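Local coordinates for putative aspartate aminotransferase (Thermus thermophilus, PDB 1IUG), which probably transfers amino groups between amino acids such as aspartate and 2-oxo acids, using pyridoxal 5'-phosphate as cofactor, at residues A63-L67 / A178-G182. Residues are numbered along the deposited sequence; the frame is centred on the assembly and turned at random.
Sequences AMEAL and AAASG
L67 lies against A178, A179 and A180, a worked example of how a helix uses one long side chain to span several small residues of a strand. Its CB is still remote, 5.0 Å from A180 CB. One bond further, CG comes to 4.0 Å from A178 CB. Because CG stands anti to the backbone N (chi1 -178°), the branch reaches down to the sheet, where CD1 does most of the touching: it rests over the strand backbone, 3.6 Å from A179 C, with the methyls of A178 and A180 on its flanks. L67 CD2 turns off and stays 4.5 Å from A178 CB.

The partner that complements this leucine is A180. A180 CB projects up at the helix, 3.9 Å from A63 CB, and also touches M64 CG and L67 CD1, so side chains at positions i, i+1 and i+4 of the helix close over it. No hydrogen bond crosses the interface; the short alanine side chains are consistent with the close approach of the segment axes, 7.8 Å, running nearly antiparallel at 163°.

Alternation sends A179 and S181 to the other face of the sheet, where both meet F47 of helix 30-47. On the near face, A63 and A178 also touch V196 and L198 of strand 193-198, while M64 continues onto helix 85-96. Helices thus sandwich the mixed seven-stranded sheet, whose strand order 1-7-6-5-4-2-3 is characteristic of the large domain of fold type I pyridoxal-phosphate enzymes; just beyond strand 178-182 comes K185, the lysine that carries the cofactor.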
ATOM      1  N   ALA A  63       6.197  -3.084  -5.940  1.00 21.60           N
ATOM      2  CA  ALA A  63       7.440  -3.814  -5.692  1.00 21.46           C
ATOM      3  C   ALA A  63       8.264  -3.941  -6.977  1.00 21.06           C
ATOM      4  O   ALA A  63       9.494  -3.896  -6.938  1.00 21.87           O
ATOM      5  CB  ALA A  63       7.133  -5.201  -5.117  1.00 18.74           C
ATOM      6  N   MET A  64       7.578  -4.105  -8.110  1.00 21.16           N
ATOM      7  CA  MET A  64       8.240  -4.219  -9.411  1.00 23.04           C
ATOM      8  C   MET A  64       8.935  -2.910  -9.767  1.00 23.13           C
ATOM      9  O   MET A  64      10.079  -2.912 -10.216  1.00 23.57           O
ATOM     10  CB  MET A  64       7.231  -4.577 -10.503  1.00 23.34           C
ATOM     11  CG  MET A  64       6.709  -5.993 -10.440  1.00 25.31           C
ATOM     12  SD  MET A  64       5.307  -6.218 -11.554  1.00 29.53           S
ATOM     13  CE  MET A  64       6.106  -6.287 -13.162  1.00 25.69           C
ATOM     14  N   GLU A  65       8.241  -1.797  -9.536  1.00 23.68           N
ATOM     15  CA  GLU A  65       8.779  -0.469  -9.809  1.00 24.03           C
ATOM     16  C   GLU A  65       9.968  -0.148  -8.911  1.00 24.33           C
ATOM     17  O   GLU A  65      10.953   0.427  -9.369  1.00 25.15           O
ATOM     18  CB  GLU A  65       7.700   0.605  -9.622  1.00 23.98           C
ATOM     19  CG  GLU A  65       8.204   2.030  -9.872  1.00 24.28           C
ATOM     20  CD  GLU A  65       7.097   3.069  -9.884  1.00 23.71           C
ATOM     21  OE1 GLU A  65       5.934   2.715 -10.159  1.00 25.48           O
ATOM     22  OE2 GLU A  65       7.394   4.251  -9.631  1.00 24.94           O
ATOM     23  N   ALA A  66       9.869  -0.516  -7.636  1.00 23.00           N
ATOM     24  CA  ALA A  66      10.941  -0.258  -6.679  1.00 23.58           C
ATOM     25  C   ALA A  66      12.202  -1.039  -7.030  1.00 24.64           C
ATOM     26  O   ALA A  66      13.316  -0.547  -6.846  1.00 25.18           O
ATOM     27  CB  ALA A  66      10.489  -0.600  -5.276  1.00 23.87           C
ATOM     28  N   LEU A  67      12.014  -2.264  -7.516  1.00 25.47           N
ATOM     29  CA  LEU A  67      13.124  -3.125  -7.906  1.00 25.46           C
ATOM     30  C   LEU A  67      13.889  -2.475  -9.053  1.00 26.15           C
ATOM     31  O   LEU A  67      15.110  -2.332  -8.989  1.00 26.30           O
ATOM     32  CB  LEU A  67      12.598  -4.499  -8.340  1.00 22.68           C
ATOM     33  CG  LEU A  67      13.569  -5.619  -8.752  1.00 24.92           C
ATOM     34  CD1 LEU A  67      12.856  -6.950  -8.619  1.00 23.86           C
ATOM     35  CD2 LEU A  67      14.087  -5.441 -10.185  1.00 22.97           C
ATOM     36  N   ALA A 178      17.523 -10.127  -8.035  1.00 25.40           N
ATOM     37  CA  ALA A 178      16.431  -9.497  -7.301  1.00 26.31           C
ATOM     38  C   ALA A 178      15.086 -10.002  -7.796  1.00 25.20           C
ATOM     39  O   ALA A 178      14.934 -10.366  -8.964  1.00 26.32           O
ATOM     40  CB  ALA A 178      16.510  -7.975  -7.430  1.00 24.20           C
ATOM     41  N   ALA A 179      14.104 -10.002  -6.903  1.00 24.37           N
ATOM     42  CA  ALA A 179      12.777 -10.477  -7.250  1.00 24.23           C
ATOM     43  C   ALA A 179      11.685  -9.695  -6.528  1.00 24.30           C
ATOM     44  O   ALA A 179      11.920  -9.097  -5.478  1.00 24.92           O
ATOM     45  CB  ALA A 179      12.658 -11.964  -6.930  1.00 21.79           C
ATOM     46  N   ALA A 180      10.495  -9.691  -7.116  1.00 22.66           N
ATOM     47  CA  ALA A 180       9.352  -9.007  -6.531  1.00 23.44           C
ATOM     48  C   ALA A 180       8.173  -9.971  -6.448  1.00 22.85           C
ATOM     49  O   ALA A 180       8.009 -10.850  -7.295  1.00 23.07           O
ATOM     50  CB  ALA A 180       8.975  -7.786  -7.365  1.00 22.26           C
ATOM     51  N   SER A 181       7.388  -9.827  -5.389  1.00 22.45           N
ATOM     52  CA  SER A 181       6.210 -10.646  -5.183  1.00 22.24           C
ATOM     53  C   SER A 181       5.183  -9.818  -4.421  1.00 21.34           C
ATOM     54  O   SER A 181       5.457  -8.676  -4.046  1.00 23.01           O
ATOM     55  CB  SER A 181       6.552 -11.916  -4.406  1.00 23.04           C
ATOM     56  OG  SER A 181       5.442 -12.798  -4.394  1.00 24.27           O
ATOM     57  N   GLY A 182       4.002 -10.393  -4.216  1.00 22.43           N
ATOM     58  CA  GLY A 182       2.937  -9.707  -3.507  1.00 21.17           C
ATOM     59  C   GLY A 182       2.252 -10.628  -2.516  1.00 22.32           C
ATOM     60  O   GLY A 182       2.556 -11.819  -2.445  1.00 22.21           O
TER